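PDB 1RH1: colicin B from Escherichia coli, which forms channels in the cytoplasmic membrane of Escherichia coli and closely related bacteria, depolarising it and dissipating cellular energy. Local coordinates for residues V63-G67 against I68-I72; V143-L147 against E148-D152; F475-A479 against T480-F484. One frame throughout, in Å; residues are numbered along the deposited sequence.

Interaction 1. Residues V63-G67 against I68-I72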
ATOM      1  N   VAL A  63     -15.616 -32.245  -8.184  1.00  8.36           N
ATOM      2  CA  VAL A  63     -16.457 -31.341  -8.971  1.00  4.67           C
ATOM      3  C   VAL A  63     -16.365 -29.934  -8.418  1.00  3.44           C
ATOM      4  O   VAL A  63     -16.593 -29.661  -7.241  1.00  4.97           O
ATOM      5  CB  VAL A  63     -17.938 -31.782  -8.935  1.00  4.64           C
ATOM      6  CG1 VAL A  63     -18.831 -30.848  -9.709  1.00  4.36           C
ATOM      7  CG2 VAL A  63     -18.048 -33.128  -9.598  1.00  8.31           C
ATOM      8  N   LEU A  64     -16.095 -29.036  -9.337  1.00  2.00           N
ATOM      9  CA  LEU A  64     -16.000 -27.635  -9.027  1.00  3.58           C
ATOM     10  C   LEU A  64     -17.252 -26.809  -9.347  1.00  5.86           C
ATOM     11  O   LEU A  64     -17.374 -26.262 -10.456  1.00  4.11           O
ATOM     12  CB  LEU A  64     -14.790 -27.151  -9.776  1.00  5.53           C
ATOM     13  CG  LEU A  64     -13.569 -26.699  -9.008  1.00  3.39           C
ATOM     14  CD1 LEU A  64     -13.303 -27.559  -7.788  1.00  2.00           C
ATOM     15  CD2 LEU A  64     -12.428 -26.689 -10.001  1.00  2.00           C
ATOM     16  N   PHE A  65     -18.185 -26.772  -8.356  1.00  6.72           N
ATOM     17  CA  PHE A  65     -19.398 -25.944  -8.382  1.00  2.04           C
ATOM     18  C   PHE A  65     -18.996 -24.568  -7.858  1.00  6.83           C
ATOM     19  O   PHE A  65     -18.201 -24.492  -6.909  1.00 10.44           O
ATOM     20  CB  PHE A  65     -20.483 -26.383  -7.446  1.00  2.00           C
ATOM     21  CG  PHE A  65     -20.908 -27.811  -7.592  1.00  2.00           C
ATOM     22  CD1 PHE A  65     -20.525 -28.735  -6.627  1.00  4.14           C
ATOM     23  CD2 PHE A  65     -21.687 -28.199  -8.674  1.00  4.00           C
ATOM     24  CE1 PHE A  65     -20.928 -30.064  -6.746  1.00  5.74           C
ATOM     25  CE2 PHE A  65     -22.087 -29.533  -8.791  1.00  3.40           C
ATOM     26  CZ  PHE A  65     -21.710 -30.468  -7.829  1.00  4.55           C
ATOM     27  N   PRO A  66     -19.474 -23.437  -8.404  1.00  6.52           N
ATOM     28  CA  PRO A  66     -19.020 -22.122  -7.972  1.00  5.54           C
ATOM     29  C   PRO A  66     -19.496 -21.778  -6.576  1.00  7.62           C
ATOM     30  O   PRO A  66     -20.624 -22.071  -6.151  1.00  6.42           O
ATOM     31  CB  PRO A  66     -19.513 -21.191  -9.069  1.00  5.87           C
ATOM     32  CG  PRO A  66     -20.664 -21.887  -9.738  1.00  3.53           C
ATOM     33  CD  PRO A  66     -20.318 -23.356  -9.598  1.00  7.27           C
ATOM     34  N   GLY A  67     -18.468 -21.299  -5.867  1.00  7.92           N
ATOM     35  CA  GLY A  67     -18.581 -20.888  -4.482  1.00  5.93           C
ATOM     36  C   GLY A  67     -18.312 -21.995  -3.490  1.00  2.76           C
ATOM     37  O   GLY A  67     -18.027 -21.694  -2.340  1.00  5.32           O
ATOM     38  N   ILE A  68     -18.396 -23.270  -3.883  1.00  5.50           N
ATOM     39  CA  ILE A  68     -18.156 -24.393  -2.976  1.00  6.47           C
ATOM     40  C   ILE A  68     -16.702 -24.918  -2.993  1.00  6.20           C
ATOM     41  O   ILE A  68     -16.242 -25.566  -3.941  1.00  5.52           O
ATOM     42  CB  ILE A  68     -19.199 -25.536  -3.331  1.00  5.93           C
ATOM     43  CG1 ILE A  68     -20.635 -25.074  -3.096  1.00  3.93           C
ATOM     44  CG2 ILE A  68     -19.010 -26.729  -2.412  1.00  3.81           C
ATOM     45  CD1 ILE A  68     -21.771 -26.044  -3.511  1.00  2.00           C
ATOM     46  N   ILE A  69     -15.993 -24.645  -1.881  1.00  4.86           N
ATOM     47  CA  ILE A  69     -14.609 -25.066  -1.637  1.00  4.51           C
ATOM     48  C   ILE A  69     -14.441 -26.574  -1.598  1.00  5.54           C
ATOM     49  O   ILE A  69     -15.241 -27.312  -1.011  1.00  8.26           O
ATOM     50  CB  ILE A  69     -14.070 -24.533  -0.298  1.00  2.00           C
ATOM     51  CG1 ILE A  69     -14.209 -23.038  -0.222  1.00  2.00           C
ATOM     52  CG2 ILE A  69     -12.601 -24.867  -0.172  1.00  2.00           C
ATOM     53  CD1 ILE A  69     -13.783 -22.494   1.141  1.00  2.29           C
ATOM     54  N   ARG A  70     -13.334 -26.977  -2.243  1.00  9.39           N
ATOM     55  CA  ARG A  70     -12.921 -28.363  -2.385  1.00  2.00           C
ATOM     56  C   ARG A  70     -11.423 -28.567  -2.219  1.00  3.15           C
ATOM     57  O   ARG A  70     -10.555 -27.836  -2.693  1.00  2.00           O
ATOM     58  CB  ARG A  70     -13.309 -28.894  -3.746  1.00  2.00           C
ATOM     59  CG  ARG A  70     -14.784 -28.895  -4.034  1.00  3.01           C
ATOM     60  CD  ARG A  70     -15.529 -29.987  -3.312  1.00  5.30           C
ATOM     61  NE  ARG A  70     -16.354 -30.643  -4.313  1.00  8.61           N
ATOM     62  CZ  ARG A  70     -16.882 -31.859  -4.199  1.00  7.73           C
ATOM     63  NH1 ARG A  70     -16.689 -32.592  -3.100  1.00  8.26           N
ATOM     64  NH2 ARG A  70     -17.581 -32.341  -5.230  1.00  7.60           N
ATOM     65  N   ARG A  71     -11.209 -29.668  -1.512  1.00  4.03           N
ATOM     66  CA  ARG A  71      -9.916 -30.189  -1.152  1.00  4.38           C
ATOM     67  C   ARG A  71      -9.464 -31.143  -2.250  1.00  5.28           C
ATOM     68  O   ARG A  71      -9.957 -32.263  -2.427  1.00  5.12           O
ATOM     69  CB  ARG A  71     -10.138 -30.824   0.191  1.00  7.06           C
ATOM     70  CG  ARG A  71      -8.932 -31.383   0.866  1.00 14.34           C
ATOM     71  CD  ARG A  71      -9.292 -31.621   2.314  1.00 16.92           C
ATOM     72  NE  ARG A  71      -8.114 -32.170   2.962  1.00 25.87           N
ATOM     73  CZ  ARG A  71      -7.285 -31.428   3.706  1.00 27.69           C
ATOM     74  NH1 ARG A  71      -7.499 -30.122   3.901  1.00 30.51           N
ATOM     75  NH2 ARG A  71      -6.214 -32.003   4.264  1.00 28.79           N
ATOM     76  N   ILE A  72      -8.551 -30.595  -3.057  1.00  4.02           N
ATOM     77  CA  ILE A  72      -8.006 -31.260  -4.238  1.00  3.68           C
ATOM     78  C   ILE A  72      -6.552 -31.654  -3.974  1.00  3.74           C
ATOM     79  O   ILE A  72      -5.734 -30.873  -3.489  1.00  2.00           O
ATOM     80  CB  ILE A  72      -8.254 -30.250  -5.425  1.00  2.00           C
ATOM     81  CG1 ILE A  72      -9.703 -30.432  -5.781  1.00  2.00           C
ATOM     82  CG2 ILE A  72      -7.525 -30.510  -6.722  1.00  2.00           C
ATOM     83  CD1 ILE A  72     -10.230 -29.231  -6.534  1.00  6.60           C
TER
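Ile68 and Arg70 fold back on Val63 and Phe65 round a type II beta turn that runs from Phe65 to Ile68. It passes the chain from strand 62-64, paired with 87-90, to strand 70-73, paired with 139-146, in a mixed sheet. A hydrogen bond from Ile68 N to Phe65 O, 3.3 Å long, closes it. Gly67 takes the third position of the turn, with a positive phi of 90° that favours glycine. Ile68 sends CG1 back beside its own backbone N (chi1 -63°), and CD1 comes to 4.2 Å from Phe65 CB. The Phe65 ring has Val63 CG1 over one face, offset toward the rim. It also meets the rings of Trp94 and His91 of the same chain. The chain of Arg70 is bent at chi2 and chi3, which turns the NE and NH2 edge of its guanidinium to the carbonyl of Val63. Arg70 NH1 reaches Glu244 in a long and weak ion pair. Leu64 and Ile72, both buried, touch through their CD1 atoms at 3.7 Å. Arg70 NE donates to Val63 O at 3.1 Å, nearly in the guanidinium plane, while Arg70 NH2 adds a weak bond to the same oxygen at 3.5 Å.

Interaction 2. Residues V143-L147 against E148-D152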
ATOM      1  N   VAL A 143     -11.570 -22.913  -5.128  1.00  4.77           N
ATOM      2  CA  VAL A 143     -12.878 -22.254  -5.150  1.00  5.96           C
ATOM      3  C   VAL A 143     -13.062 -21.692  -6.533  1.00  6.11           C
ATOM      4  O   VAL A 143     -12.141 -21.176  -7.161  1.00  7.45           O
ATOM      5  CB  VAL A 143     -13.042 -21.031  -4.230  1.00  5.26           C
ATOM      6  CG1 VAL A 143     -14.446 -21.087  -3.666  1.00  4.34           C
ATOM      7  CG2 VAL A 143     -12.000 -20.986  -3.121  1.00 12.85           C
ATOM      8  N   THR A 144     -14.294 -21.738  -6.990  1.00  7.41           N
ATOM      9  CA  THR A 144     -14.603 -21.326  -8.336  1.00  7.79           C
ATOM     10  C   THR A 144     -15.681 -20.273  -8.364  1.00  5.72           C
ATOM     11  O   THR A 144     -16.509 -20.183  -7.458  1.00  8.64           O
ATOM     12  CB  THR A 144     -14.921 -22.672  -9.022  1.00 10.64           C
ATOM     13  OG1 THR A 144     -13.692 -22.885  -9.699  1.00 13.28           O
ATOM     14  CG2 THR A 144     -16.095 -22.787  -9.968  1.00  9.05           C
ATOM     15  N   GLN A 145     -15.605 -19.417  -9.381  1.00  4.89           N
ATOM     16  CA  GLN A 145     -16.603 -18.390  -9.651  1.00  2.91           C
ATOM     17  C   GLN A 145     -16.772 -18.114 -11.141  1.00  4.10           C
ATOM     18  O   GLN A 145     -15.790 -17.994 -11.876  1.00  3.92           O
ATOM     19  CB  GLN A 145     -16.240 -17.063  -9.045  1.00  4.26           C
ATOM     20  CG  GLN A 145     -16.265 -16.872  -7.560  1.00  6.15           C
ATOM     21  CD  GLN A 145     -17.643 -16.641  -7.000  1.00  7.04           C
ATOM     22  OE1 GLN A 145     -18.414 -17.575  -6.840  1.00  9.61           O
ATOM     23  NE2 GLN A 145     -17.969 -15.397  -6.671  1.00  9.60           N
ATOM     24  N   GLN A 146     -18.010 -17.972 -11.620  1.00  2.00           N
ATOM     25  CA  GLN A 146     -18.274 -17.534 -12.988  1.00  6.34           C
ATOM     26  C   GLN A 146     -17.669 -16.144 -13.267  1.00  3.65           C
ATOM     27  O   GLN A 146     -17.567 -15.348 -12.326  1.00  3.09           O
ATOM     28  CB  GLN A 146     -19.769 -17.495 -13.196  1.00  6.57           C
ATOM     29  CG  GLN A 146     -20.416 -18.865 -13.230  1.00 10.33           C
ATOM     30  CD  GLN A 146     -21.921 -18.791 -13.024  1.00 15.20           C
ATOM     31  OE1 GLN A 146     -22.733 -19.274 -13.818  1.00 14.72           O
ATOM     32  NE2 GLN A 146     -22.315 -18.183 -11.902  1.00 22.94           N
ATOM     33  N   LEU A 147     -17.276 -15.808 -14.519  1.00  6.11           N
ATOM     34  CA  LEU A 147     -16.582 -14.554 -14.814  1.00  4.66           C
ATOM     35  C   LEU A 147     -17.250 -13.307 -14.264  1.00  9.03           C
ATOM     36  O   LEU A 147     -16.656 -12.491 -13.549  1.00  9.63           O
ATOM     37  CB  LEU A 147     -16.429 -14.325 -16.307  1.00  2.00           C
ATOM     38  CG  LEU A 147     -15.590 -13.092 -16.660  1.00  2.00           C
ATOM     39  CD1 LEU A 147     -14.132 -13.412 -16.462  1.00  2.00           C
ATOM     40  CD2 LEU A 147     -15.811 -12.676 -18.085  1.00  2.83           C
ATOM     41  N   GLU A 148     -18.537 -13.236 -14.589  1.00 10.10           N
ATOM     42  CA  GLU A 148     -19.363 -12.130 -14.188  1.00  9.48           C
ATOM     43  C   GLU A 148     -19.488 -11.985 -12.700  1.00  6.28           C
ATOM     44  O   GLU A 148     -19.633 -10.843 -12.299  1.00 11.50           O
ATOM     45  CB  GLU A 148     -20.757 -12.249 -14.802  1.00 14.40           C
ATOM     46  CG  GLU A 148     -21.485 -13.595 -14.792  1.00 24.72           C
ATOM     47  CD  GLU A 148     -21.137 -14.608 -15.901  1.00 34.66           C
ATOM     48  OE1 GLU A 148     -21.667 -15.728 -15.844  1.00 37.03           O
ATOM     49  OE2 GLU A 148     -20.363 -14.297 -16.821  1.00 40.87           O
ATOM     50  N   GLN A 149     -19.402 -13.019 -11.854  1.00  5.39           N
ATOM     51  CA  GLN A 149     -19.466 -12.818 -10.410  1.00  5.13           C
ATOM     52  C   GLN A 149     -18.242 -12.126  -9.834  1.00  3.17           C
ATOM     53  O   GLN A 149     -18.344 -11.605  -8.723  1.00  7.25           O
ATOM     54  CB  GLN A 149     -19.598 -14.118  -9.647  1.00  8.29           C
ATOM     55  CG  GLN A 149     -20.884 -14.879  -9.866  1.00 12.16           C
ATOM     56  CD  GLN A 149     -20.885 -16.258  -9.202  1.00 13.12           C
ATOM     57  OE1 GLN A 149     -20.328 -17.247  -9.691  1.00  7.50           O
ATOM     58  NE2 GLN A 149     -21.557 -16.330  -8.053  1.00 16.49           N
ATOM     59  N   VAL A 150     -17.077 -12.094 -10.510  1.00  5.14           N
ATOM     60  CA  VAL A 150     -15.898 -11.406  -9.966  1.00  2.78           C
ATOM     61  C   VAL A 150     -15.514 -10.177 -10.752  1.00  3.73           C
ATOM     62  O   VAL A 150     -14.661  -9.421 -10.290  1.00  4.04           O
ATOM     63  CB  VAL A 150     -14.634 -12.293  -9.919  1.00  2.00           C
ATOM     64  CG1 VAL A 150     -15.006 -13.522  -9.157  1.00  2.00           C
ATOM     65  CG2 VAL A 150     -14.132 -12.721 -11.276  1.00  2.00           C
ATOM     66  N   THR A 151     -16.105  -9.978 -11.939  1.00  2.49           N
ATOM     67  CA  THR A 151     -15.800  -8.832 -12.774  1.00  2.00           C
ATOM     68  C   THR A 151     -16.887  -8.514 -13.794  1.00  4.90           C
ATOM     69  O   THR A 151     -17.602  -9.415 -14.245  1.00  2.00           O
ATOM     70  CB  THR A 151     -14.446  -9.118 -13.447  1.00  2.00           C
ATOM     71  OG1 THR A 151     -14.112  -7.971 -14.203  1.00  2.00           O
ATOM     72  CG2 THR A 151     -14.469 -10.353 -14.313  1.00  3.45           C
ATOM     73  N   ASP A 152     -17.007  -7.200 -14.117  1.00  8.22           N
ATOM     74  CA  ASP A 152     -17.943  -6.653 -15.129  1.00  9.30           C
ATOM     75  C   ASP A 152     -17.509  -6.530 -16.596  1.00 10.94           C
ATOM     76  O   ASP A 152     -18.278  -6.060 -17.451  1.00 10.39           O
ATOM     77  CB  ASP A 152     -18.427  -5.267 -14.715  1.00  9.38           C
ATOM     78  CG  ASP A 152     -19.519  -5.302 -13.663  1.00 14.34           C
ATOM     79  OD1 ASP A 152     -19.715  -4.272 -13.015  1.00 14.87           O
ATOM     80  OD2 ASP A 152     -20.174  -6.342 -13.495  1.00 16.53           O
TER
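Gln146 and Gln149 are joined by side-chain and backbone hydrogen bonds where a strand runs into a short helical turn. Two donors of Gln146 meet on one oxygen, Gln149 OE1. The backbone donor, Gln146 N, lies 3.1 Å from Gln149 OE1 and is tilted 16° from the carbonyl plane. The side-chain donor, Gln146 NE2, is also 3.1 Å from Gln149 OE1, but stands above that plane. This second bond is nearly straight (169°) at the hydrogen and lies close to the plane of the Gln146 amide. The two amide planes are almost perpendicular. Together the bonds limit the rotation of the Gln149 amide.

The backbone bonds belong to the turn. Val150 N donates to Leu147 O at 3.1 Å, and Thr151 N makes a weak bond to the same oxygen. Gln149 N binds Gln146 O, again weakly. The helix is accordingly short and loosely bonded.

Carbon-to-carbon contacts accompany the hydrogen bonds. Val150 CG1 packs against Gln145 CB at 3.8 Å. With CG anti to the backbone N (chi1 -174°), the Leu147 side chain turns toward Thr151, and Leu147 CD1 lies 3.8 Å from Thr151 CG2. The hydroxyl of Thr151 bonds to Pro166 O.

Strand 139-146 lies between strands 70-73 and 281-286, antiparallel to both. Helix 147-150 continues directly from its end. Val150 makes backbone bonds to Lys168 and Tyr169, and Leu147 packs on Leu158 and Pro280.

Interaction 3. Residues F475-A479 against T480-F484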
ATOM      1  N   PHE A 475       4.069  39.658  14.883  1.00 10.02           N
ATOM      2  CA  PHE A 475       4.825  40.596  15.674  1.00 13.74           C
ATOM      3  C   PHE A 475       4.235  41.984  15.586  1.00 17.79           C
ATOM      4  O   PHE A 475       3.715  42.393  14.540  1.00 22.07           O
ATOM      5  CB  PHE A 475       6.242  40.663  15.194  1.00 10.94           C
ATOM      6  CG  PHE A 475       7.180  39.573  15.664  1.00  7.96           C
ATOM      7  CD1 PHE A 475       8.438  39.478  15.044  1.00  8.67           C
ATOM      8  CD2 PHE A 475       6.828  38.704  16.701  1.00  7.42           C
ATOM      9  CE1 PHE A 475       9.349  38.516  15.464  1.00  4.02           C
ATOM     10  CE2 PHE A 475       7.744  37.745  17.112  1.00  6.40           C
ATOM     11  CZ  PHE A 475       8.995  37.657  16.495  1.00  6.68           C
ATOM     12  N   GLY A 476       4.290  42.695  16.716  1.00 18.13           N
ATOM     13  CA  GLY A 476       3.907  44.092  16.685  1.00 19.49           C
ATOM     14  C   GLY A 476       5.123  44.890  16.205  1.00 24.60           C
ATOM     15  O   GLY A 476       5.922  45.339  17.050  1.00 31.26           O
ATOM     16  N   LEU A 477       5.327  45.045  14.876  1.00 15.54           N
ATOM     17  CA  LEU A 477       6.502  45.776  14.383  1.00 15.07           C
ATOM     18  C   LEU A 477       6.146  46.720  13.236  1.00 14.06           C
ATOM     19  O   LEU A 477       5.221  46.443  12.460  1.00 12.40           O
ATOM     20  CB  LEU A 477       7.593  44.838  13.844  1.00 15.82           C
ATOM     21  CG  LEU A 477       8.078  43.602  14.574  1.00 12.96           C
ATOM     22  CD1 LEU A 477       8.886  42.780  13.597  1.00 12.94           C
ATOM     23  CD2 LEU A 477       8.858  43.973  15.815  1.00 14.02           C
ATOM     24  N   SER A 478       6.913  47.818  13.084  1.00  9.55           N
ATOM     25  CA  SER A 478       6.688  48.776  12.017  1.00  6.65           C
ATOM     26  C   SER A 478       6.994  48.225  10.620  1.00  6.15           C
ATOM     27  O   SER A 478       7.566  47.144  10.498  1.00 10.61           O
ATOM     28  CB  SER A 478       7.534  50.009  12.295  1.00  6.58           C
ATOM     29  OG  SER A 478       8.873  49.961  11.822  1.00 12.71           O
ATOM     30  N   ALA A 479       6.633  48.913   9.535  1.00  4.10           N
ATOM     31  CA  ALA A 479       6.911  48.437   8.191  1.00  3.61           C
ATOM     32  C   ALA A 479       8.377  48.306   7.781  1.00  5.78           C
ATOM     33  O   ALA A 479       8.730  47.450   6.957  1.00  4.70           O
ATOM     34  CB  ALA A 479       6.270  49.340   7.176  1.00  2.70           C
ATOM     35  N   THR A 480       9.255  49.128   8.369  1.00  5.00           N
ATOM     36  CA  THR A 480      10.671  49.100   8.020  1.00  2.64           C
ATOM     37  C   THR A 480      11.240  47.783   8.463  1.00  4.40           C
ATOM     38  O   THR A 480      11.868  47.067   7.689  1.00  8.21           O
ATOM     39  CB  THR A 480      11.468  50.184   8.711  1.00  3.75           C
ATOM     40  OG1 THR A 480      10.648  51.331   8.774  1.00  9.65           O
ATOM     41  CG2 THR A 480      12.726  50.535   7.945  1.00  6.64           C
ATOM     42  N   VAL A 481      10.889  47.498   9.720  1.00  6.78           N
ATOM     43  CA  VAL A 481      11.242  46.299  10.444  1.00  5.34           C
ATOM     44  C   VAL A 481      10.604  45.093   9.782  1.00  4.96           C
ATOM     45  O   VAL A 481      11.356  44.199   9.417  1.00  8.31           O
ATOM     46  CB  VAL A 481      10.777  46.465  11.887  1.00  2.00           C
ATOM     47  CG1 VAL A 481      11.197  45.290  12.731  1.00  2.00           C
ATOM     48  CG2 VAL A 481      11.433  47.702  12.462  1.00  3.39           C
ATOM     49  N   VAL A 482       9.284  45.006   9.567  1.00  4.65           N
ATOM     50  CA  VAL A 482       8.663  43.865   8.887  1.00  6.12           C
ATOM     51  C   VAL A 482       9.341  43.549   7.551  1.00  5.62           C
ATOM     52  O   VAL A 482       9.457  42.383   7.173  1.00  9.12           O
ATOM     53  CB  VAL A 482       7.159  44.163   8.678  1.00  4.58           C
ATOM     54  CG1 VAL A 482       6.419  43.136   7.822  1.00  2.00           C
ATOM     55  CG2 VAL A 482       6.555  44.142  10.065  1.00  5.19           C
ATOM     56  N   GLY A 483       9.835  44.573   6.851  1.00  3.81           N
ATOM     57  CA  GLY A 483      10.593  44.336   5.643  1.00  6.13           C
ATOM     58  C   GLY A 483      11.935  43.642   5.923  1.00  6.78           C
ATOM     59  O   GLY A 483      12.291  42.671   5.251  1.00 12.07           O
ATOM     60  N   PHE A 484      12.703  44.118   6.916  1.00  4.66           N
ATOM     61  CA  PHE A 484      14.003  43.548   7.253  1.00  7.03           C
ATOM     62  C   PHE A 484      13.849  42.085   7.651  1.00  6.23           C
ATOM     63  O   PHE A 484      14.568  41.223   7.137  1.00  6.86           O
ATOM     64  CB  PHE A 484      14.645  44.319   8.410  1.00  2.00           C
ATOM     65  CG  PHE A 484      16.086  43.907   8.667  1.00  2.00           C
ATOM     66  CD1 PHE A 484      16.388  42.961   9.651  1.00  5.60           C
ATOM     67  CD2 PHE A 484      17.112  44.450   7.895  1.00  2.00           C
ATOM     68  CE1 PHE A 484      17.710  42.552   9.854  1.00  5.04           C
ATOM     69  CE2 PHE A 484      18.428  44.033   8.108  1.00  3.61           C
ATOM     70  CZ  PHE A 484      18.735  43.085   9.078  1.00  3.00           C
TER
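Ser478 O accepts from Val482 N at 2.9 Å in an almost perfectly straight bond, 179° at the hydrogen. The donor also lies nearly along the C=O axis. This is the first turn of helix 479-495, and Ser478 is the N-cap residue. Its OG sits between its own backbone N and carbonyl carbon (chi1 86°). From there Ser478 OG lies 3.5 Å from Val481 CG2. The next bond of the turn, Gly483 N to Ala479 O, is 3.1 Å long and more bent.

The chain enters from the loop after helix 457-472, where Gly476 is the centre of an inverse gamma turn. In the pore-forming domain of this colicin, the loop joins two helices that overlap predicted transmembrane segments. Leu477, just before the cap, folds over the first turn. Its CD1 touches Val481 CG1 at 3.5 Å, and the two side chains cross at about a right angle. Val481 has CG1 anti to the backbone N (chi1 -176°), which turns this methyl to the leucine. Val482 CG2 lies 4.0 Å from Leu477 CB. Leu477 and Val481 also pack on helix 386-398, at Ala395 and at Asp388 and Ile392 respectively. Val482 reaches the long helix 291-340 at Lys335 and Val336.

In the fold
Interactions 1 and 2 are neighbours in one mixed sheet, with centres about 14 Å apart. Strands 70-73 and 139-146 pair antiparallel, and the turn of interaction 1 meets the strand of interaction 2 directly. Gly67 N lies 2.8 Å from Thr144 O, a probable hydrogen bond, and Pro66 CB packs on the same oxygen at 3.6 Å. Interaction 3 belongs to the helical pore-forming domain, on the opposite side of the chain's centre. Its centre is about 78 Å from that of interaction 1 and about 69 Å from that of interaction 2. The long helix 291-340 follows the last strand of the sheet and reaches residues 475-484 near its far end.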